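PDB 4FDB: probable primosomal replication protein n from Ralstonia solanacearum, which probably binds single-stranded DNA as a homodimer and helps restart stalled replication forks by stabilising PriA on DNA. Local coordinates for residues A[8-14]-A[64-70]; A[28-34]-A[46-52]. The protein carries 3 engineered substitutions. One frame throughout, in Å; residues are numbered along the deposited sequence.

Contact 1 (A[8-14]-A[64-70]). Engineered in segment 8-14: V12 (natural residue Ala).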
loop_
_atom_site.group_PDB
_atom_site.type_symbol
_atom_site.label_atom_id
_atom_site.label_comp_id
_atom_site.label_asym_id
_atom_site.label_seq_id
_atom_site.Cartn_x
_atom_site.Cartn_y
_atom_site.Cartn_z
ATOM N N VAL A 8 -0.445 -5.779 -9.222
ATOM C CA VAL A 8 -1.180 -6.358 -10.341
ATOM C C VAL A 8 -2.496 -6.864 -9.781
ATOM O O VAL A 8 -2.501 -7.718 -8.903
ATOM C CB VAL A 8 -0.416 -7.518 -10.970
ATOM C CG1 VAL A 8 -1.332 -8.308 -11.919
ATOM C CG2 VAL A 8 0.801 -6.993 -11.706
ATOM N N ALA A 9 -3.612 -6.341 -10.278
ATOM C CA ALA A 9 -4.891 -6.602 -9.626
ATOM C C ALA A 9 -6.036 -6.486 -10.614
ATOM O O ALA A 9 -5.906 -5.847 -11.651
ATOM C CB ALA A 9 -5.096 -5.636 -8.469
ATOM N N THR A 10 -7.157 -7.112 -10.276
ATOM C CA THR A 10 -8.326 -7.121 -11.138
ATOM C C THR A 10 -9.232 -5.943 -10.804
ATOM O O THR A 10 -9.527 -5.693 -9.640
ATOM C CB THR A 10 -9.105 -8.423 -10.932
ATOM O OG1 THR A 10 -8.249 -9.527 -11.242
ATOM C CG2 THR A 10 -10.353 -8.469 -11.815
ATOM N N LEU A 11 -9.679 -5.213 -11.826
ATOM C CA LEU A 11 -10.652 -4.151 -11.593
ATOM C C LEU A 11 -12.000 -4.787 -11.277
ATOM O O LEU A 11 -12.537 -5.508 -12.094
ATOM C CB LEU A 11 -10.791 -3.263 -12.823
ATOM C CG LEU A 11 -11.886 -2.204 -12.682
ATOM C CD1 LEU A 11 -11.485 -1.210 -11.630
ATOM C CD2 LEU A 11 -12.176 -1.507 -14.012
ATOM N N VAL A 12 -12.535 -4.529 -10.087
ATOM C CA VAL A 12 -13.796 -5.141 -9.671
ATOM C C VAL A 12 -14.977 -4.253 -10.026
ATOM O O VAL A 12 -15.999 -4.692 -10.555
ATOM C CB VAL A 12 -13.799 -5.342 -8.125
ATOM C CG1 VAL A 12 -15.105 -5.960 -7.669
ATOM C CG2 VAL A 12 -12.621 -6.198 -7.694
ATOM N N GLU A 13 -14.845 -2.973 -9.694
ATOM C CA GLU A 13 -15.909 -2.057 -10.026
ATOM C C GLU A 13 -15.353 -0.654 -10.054
ATOM O O GLU A 13 -14.283 -0.374 -9.510
ATOM C CB GLU A 13 -17.060 -2.164 -9.025
ATOM C CG GLU A 13 -16.636 -2.108 -7.580
ATOM C CD GLU A 13 -17.807 -2.300 -6.620
ATOM O OE1 GLU A 13 -18.416 -3.399 -6.595
ATOM O OE2 GLU A 13 -18.124 -1.344 -5.883
ATOM N N ARG A 14 -16.073 0.227 -10.718
ATOM C CA ARG A 14 -15.678 1.631 -10.690
ATOM C C ARG A 14 -16.904 2.507 -10.580
ATOM O O ARG A 14 -17.998 2.110 -10.990
ATOM C CB ARG A 14 -14.797 2.001 -11.893
ATOM C CG ARG A 14 -15.302 1.529 -13.221
ATOM C CD ARG A 14 -14.412 2.019 -14.368
ATOM N NE ARG A 14 -14.800 1.386 -15.636
ATOM C CZ ARG A 14 -15.785 1.809 -16.415
ATOM N NH1 ARG A 14 -16.493 2.886 -16.080
ATOM N NH2 ARG A 14 -16.060 1.165 -17.542
ATOM N N ARG A 64 -12.685 3.896 -19.118
ATOM C CA ARG A 64 -12.905 3.098 -20.322
ATOM C C ARG A 64 -12.511 1.632 -20.152
ATOM O O ARG A 64 -12.573 0.852 -21.100
ATOM C CB ARG A 64 -12.159 3.693 -21.521
ATOM C CG ARG A 64 -10.646 3.663 -21.397
ATOM C CD ARG A 64 -9.965 3.485 -22.746
ATOM N NE ARG A 64 -8.575 3.939 -22.725
ATOM C CZ ARG A 64 -7.555 3.233 -22.247
ATOM N NH1 ARG A 64 -7.759 2.028 -21.733
ATOM N NH2 ARG A 64 -6.329 3.735 -22.280
ATOM N N ILE A 65 -12.122 1.251 -18.947
ATOM C CA ILE A 65 -11.691 -0.126 -18.704
ATOM C C ILE A 65 -12.834 -0.998 -18.173
ATOM O O ILE A 65 -13.530 -0.604 -17.244
ATOM C CB ILE A 65 -10.513 -0.149 -17.723
ATOM C CG1 ILE A 65 -9.286 0.499 -18.377
ATOM C CG2 ILE A 65 -10.197 -1.576 -17.295
ATOM C CD1 ILE A 65 -8.119 0.647 -17.445
ATOM N N ALA A 66 -13.027 -2.175 -18.766
ATOM C CA ALA A 66 -14.094 -3.080 -18.340
ATOM C C ALA A 66 -13.776 -3.712 -16.988
ATOM O O ALA A 66 -12.659 -4.179 -16.765
ATOM C CB ALA A 66 -14.297 -4.175 -19.368
ATOM N N PRO A 67 -14.764 -3.729 -16.080
ATOM C CA PRO A 67 -14.605 -4.538 -14.868
ATOM C C PRO A 67 -14.280 -5.988 -15.233
ATOM O O PRO A 67 -14.860 -6.549 -16.169
ATOM C CB PRO A 67 -15.979 -4.428 -14.206
ATOM C CG PRO A 67 -16.447 -3.040 -14.621
ATOM C CD PRO A 67 -16.017 -2.954 -16.067
ATOM N N GLY A 68 -13.342 -6.577 -14.504
ATOM C CA GLY A 68 -12.848 -7.904 -14.815
ATOM C C GLY A 68 -11.459 -7.856 -15.423
ATOM O O GLY A 68 -10.777 -8.874 -15.526
ATOM N N THR A 69 -11.030 -6.667 -15.833
ATOM C CA THR A 69 -9.742 -6.520 -16.500
ATOM C C THR A 69 -8.602 -6.553 -15.495
ATOM O O THR A 69 -8.684 -5.905 -14.460
ATOM C CB THR A 69 -9.690 -5.193 -17.275
ATOM O OG1 THR A 69 -10.723 -5.206 -18.271
ATOM C CG2 THR A 69 -8.331 -5.023 -17.946
ATOM N N VAL A 70 -7.534 -7.294 -15.790
ATOM C CA VAL A 70 -6.384 -7.294 -14.878
ATOM C C VAL A 70 -5.432 -6.149 -15.242
ATOM O O VAL A 70 -5.044 -6.006 -16.405
ATOM C CB VAL A 70 -5.617 -8.627 -14.923
ATOM C CG1 VAL A 70 -4.451 -8.612 -13.946
ATOM C CG2 VAL A 70 -6.546 -9.791 -14.597
#
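R14 and L11 reach from strand 8-14 into the loop 64-70, which ends in a type II turn from A66 to T69 and leads into strand 70-79 of the OB fold. The guanidinium of R14 grips one acceptor side-on: NE meets I65 O at 2.9 Å and NH2 meets the same oxygen at 3.1 Å. That oxygen lies at the guanidinium edge, close to its plane; NE approaches in the carbonyl plane, while NH2 stands well above it, with a more bent N-H...O angle of 138°. Although CG of R14 is wedged between the backbone N and the carbonyl carbon (chi1 47°), the chain beyond is extended; arginine suits the place, since its long chain ends in a flat group whose NE and NH2 can both point at one oxygen. L11, a buried leucine, sends CD2 to 3.8 Å from I65 CG2, two methyls meeting on the buried side of the loop, where L71 touches both residues. L11's backbone pairs at either end: its N donates to T69 O (2.9 Å), and its O accepts from G68 N (2.8 Å). At G68 the positive phi of 106° is one where a side chain would collide with the carbonyl oxygen of P67, so glycine fits the turn. T10 and V70 form an antiparallel non-hydrogen-bonded pair, with V70 CG2 3.8 Å from T10 OG1. Within the turn, A66 O accepts from both T69 N and T69 OG1, the hydroxyl bond being 2.7 Å.

Contact 2 (A[28-34]-A[46-52])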
loop_
_atom_site.group_PDB
_atom_site.type_symbol
_atom_site.label_atom_id
_atom_site.label_comp_id
_atom_site.label_asym_id
_atom_site.label_seq_id
_atom_site.Cartn_x
_atom_site.Cartn_y
_atom_site.Cartn_z
ATOM N N ASN A 28 -13.083 6.729 -8.815
ATOM C CA ASN A 28 -12.846 5.799 -7.721
ATOM C C ASN A 28 -13.136 4.382 -8.169
ATOM O O ASN A 28 -14.085 4.142 -8.903
ATOM C CB ASN A 28 -13.744 6.141 -6.542
ATOM C CG ASN A 28 -13.286 7.384 -5.814
ATOM O OD1 ASN A 28 -13.696 8.492 -6.144
ATOM N ND2 ASN A 28 -12.429 7.203 -4.818
ATOM N N CYS A 29 -12.324 3.439 -7.722
ATOM C CA CYS A 29 -12.575 2.053 -8.087
ATOM C C CYS A 29 -12.152 1.113 -6.976
ATOM O O CYS A 29 -11.591 1.536 -5.963
ATOM C CB CYS A 29 -11.879 1.711 -9.401
ATOM S SG CYS A 29 -10.106 1.905 -9.376
ATOM N N LEU A 30 -12.486 -0.160 -7.151
ATOM C CA LEU A 30 -12.089 -1.198 -6.218
ATOM C C LEU A 30 -11.275 -2.200 -7.013
ATOM O O LEU A 30 -11.707 -2.651 -8.094
ATOM C CB LEU A 30 -13.336 -1.894 -5.662
ATOM C CG LEU A 30 -13.125 -2.999 -4.620
ATOM C CD1 LEU A 30 -12.521 -2.424 -3.346
ATOM C CD2 LEU A 30 -14.440 -3.696 -4.320
ATOM N N LEU A 31 -10.113 -2.551 -6.482
ATOM C CA LEU A 31 -9.233 -3.549 -7.094
ATOM C C LEU A 31 -9.159 -4.775 -6.209
ATOM O O LEU A 31 -9.265 -4.677 -4.999
ATOM C CB LEU A 31 -7.823 -2.980 -7.252
ATOM C CG LEU A 31 -7.748 -1.710 -8.092
ATOM C CD1 LEU A 31 -6.326 -1.184 -8.085
ATOM C CD2 LEU A 31 -8.207 -1.990 -9.518
ATOM N N SER A 32 -8.966 -5.939 -6.815
ATOM C CA SER A 32 -8.873 -7.175 -6.056
ATOM C C SER A 32 -7.552 -7.805 -6.392
ATOM O O SER A 32 -7.280 -8.082 -7.567
ATOM C CB SER A 32 -9.982 -8.141 -6.489
ATOM O OG SER A 32 -9.809 -9.412 -5.883
ATOM N N TYR A 33 -6.743 -8.039 -5.364
ATOM C CA TYR A 33 -5.468 -8.713 -5.511
ATOM C C TYR A 33 -5.559 -10.169 -5.070
ATOM O O TYR A 33 -6.127 -10.490 -4.019
ATOM C CB TYR A 33 -4.358 -8.003 -4.694
ATOM C CG TYR A 33 -3.049 -8.764 -4.768
ATOM C CD1 TYR A 33 -2.154 -8.545 -5.805
ATOM C CD2 TYR A 33 -2.735 -9.747 -3.827
ATOM C CE1 TYR A 33 -0.977 -9.280 -5.896
ATOM C CE2 TYR A 33 -1.562 -10.470 -3.911
ATOM C CZ TYR A 33 -0.695 -10.239 -4.953
ATOM O OH TYR A 33 0.467 -10.973 -5.031
ATOM N N SER A 34 -4.958 -11.053 -5.859
ATOM C CA SER A 34 -4.835 -12.461 -5.495
ATOM C C SER A 34 -3.507 -13.029 -5.994
ATOM O O SER A 34 -3.273 -13.135 -7.199
ATOM C CB SER A 34 -6.002 -13.271 -6.060
ATOM O OG SER A 34 -6.065 -13.148 -7.469
ATOM N N VAL A 46 -1.892 -14.539 -0.617
ATOM C CA VAL A 46 -2.372 -13.249 -0.156
ATOM C C VAL A 46 -3.555 -12.878 -1.026
ATOM O O VAL A 46 -3.477 -12.989 -2.249
ATOM C CB VAL A 46 -1.277 -12.168 -0.283
ATOM C CG1 VAL A 46 -1.849 -10.774 0.001
ATOM C CG2 VAL A 46 -0.112 -12.478 0.657
ATOM N N GLU A 47 -4.660 -12.476 -0.403
ATOM C CA GLU A 47 -5.797 -11.963 -1.162
ATOM C C GLU A 47 -6.436 -10.811 -0.409
ATOM O O GLU A 47 -6.711 -10.925 0.781
ATOM C CB GLU A 47 -6.837 -13.060 -1.412
ATOM C CG GLU A 47 -6.318 -14.223 -2.254
ATOM C CD GLU A 47 -7.396 -15.224 -2.635
ATOM O OE1 GLU A 47 -8.583 -14.999 -2.292
ATOM O OE2 GLU A 47 -7.050 -16.246 -3.271
ATOM N N PHE A 48 -6.666 -9.708 -1.099
ATOM C CA PHE A 48 -7.350 -8.575 -0.496
ATOM C C PHE A 48 -7.946 -7.708 -1.587
ATOM O O PHE A 48 -7.612 -7.855 -2.771
ATOM C CB PHE A 48 -6.380 -7.744 0.382
ATOM C CG PHE A 48 -5.239 -7.122 -0.379
ATOM C CD1 PHE A 48 -5.349 -5.831 -0.896
ATOM C CD2 PHE A 48 -4.049 -7.810 -0.553
ATOM C CE1 PHE A 48 -4.301 -5.251 -1.598
ATOM C CE2 PHE A 48 -3.002 -7.234 -1.260
ATOM C CZ PHE A 48 -3.121 -5.956 -1.770
ATOM N N SER A 49 -8.821 -6.795 -1.186
ATOM C CA SER A 49 -9.310 -5.778 -2.098
ATOM C C SER A 49 -8.855 -4.427 -1.569
ATOM O O SER A 49 -8.628 -4.273 -0.366
ATOM C CB SER A 49 -10.824 -5.832 -2.193
ATOM O OG SER A 49 -11.219 -7.057 -2.796
ATOM N N ILE A 50 -8.696 -3.470 -2.469
ATOM C CA ILE A 50 -8.209 -2.154 -2.056
ATOM C C ILE A 50 -8.916 -1.063 -2.854
ATOM O O ILE A 50 -9.147 -1.204 -4.056
ATOM C CB ILE A 50 -6.675 -2.071 -2.204
ATOM C CG1 ILE A 50 -6.131 -0.783 -1.577
ATOM C CG2 ILE A 50 -6.263 -2.228 -3.676
ATOM C CD1 ILE A 50 -4.594 -0.712 -1.583
ATOM N N GLU A 51 -9.317 0.008 -2.168
ATOM C CA GLU A 51 -9.892 1.151 -2.857
ATOM C C GLU A 51 -8.799 1.907 -3.587
ATOM O O GLU A 51 -7.718 2.131 -3.042
ATOM C CB GLU A 51 -10.595 2.074 -1.850
ATOM C CG GLU A 51 -11.853 1.457 -1.234
ATOM C CD GLU A 51 -13.058 1.488 -2.172
ATOM O OE1 GLU A 51 -12.975 2.142 -3.238
ATOM O OE2 GLU A 51 -14.094 0.860 -1.845
ATOM N N ALA A 52 -9.073 2.296 -4.831
ATOM C CA ALA A 52 -8.094 3.019 -5.624
ATOM C C ALA A 52 -8.786 4.182 -6.313
ATOM O O ALA A 52 -10.019 4.300 -6.282
ATOM C CB ALA A 52 -7.442 2.095 -6.659
HETATM O O HOH W 1 -11.807 4.473 -3.948
#
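Y33 and F48 are a hydrogen-bonded pair of strands 28-34 and 46-52 whose rings lie side by side on one face of the sheet. The planes are inclined by only 26°, but the rings are slid apart, with centroids 5.3 Å from each other, so they barely overlap. What lies over the F48 face is instead Y33 CB, in a CH-pi contact 3.9 Å from the ring centroid. F48 makes this possible by holding CG between its backbone N and carbonyl carbon (chi1 63°), which turns the ring in under Y33. The tyrosine ring continues past it to V46, where Y33 CE2 comes within 3.9 Å of V46 CG1, and its hydroxyl bonds to A1 O of the second subunit; an aromatic with a polar end suits a side chain that crosses a buried face to reach the dimer partner. The two strands are the arms of an antiparallel beta hairpin in the OB fold, joined by six backbone bonds in three hydrogen-bonded pairs. Farther along the same face, L31 CD1 packs on A52 CB at 3.7 Å and C29 SG lies 3.8 Å from that methyl; alanine's small side chain lets both meet it, while F89 touches L31 and A52 as well. On the other face sit polar or partly exposed residues. There L30 CD1 touches S49 CB at 4.0 Å, and E51, its chain bent at chi2 (-77°), sets OE2 beside L30 CD1. E51 OE1 comes to 3.1 Å from C29 O without bonding to it, both being acceptors; a water donates to OE1 (2.7 Å) and A52 O and accepts from N28 ND2, whose OD1 bonds to R18.

In the fold
Contact 2 is nested along the chain within the loop that contact 1 closes: strand 3-19 comes first, then the hairpin of strands 25-37 and 44-55, then helix 57-62 and the loop 64-70. Their centres lie about 10 Å apart. Strands 3-19 and 25-37 are neighbours in the sheet, so the contacts adjoin through probable backbone bonds from T10 N to S32 O and from N of the engineered V12 to L30 O; the backbone of residues 12 and 13 forms a classic beta bulge opposite L30. Contact 1 joins the other edge of strand 3-19 to the start of strand 70-79, the pairing that brings the first and last strands together, consistent with the OB fold of a single-strand-binding protein.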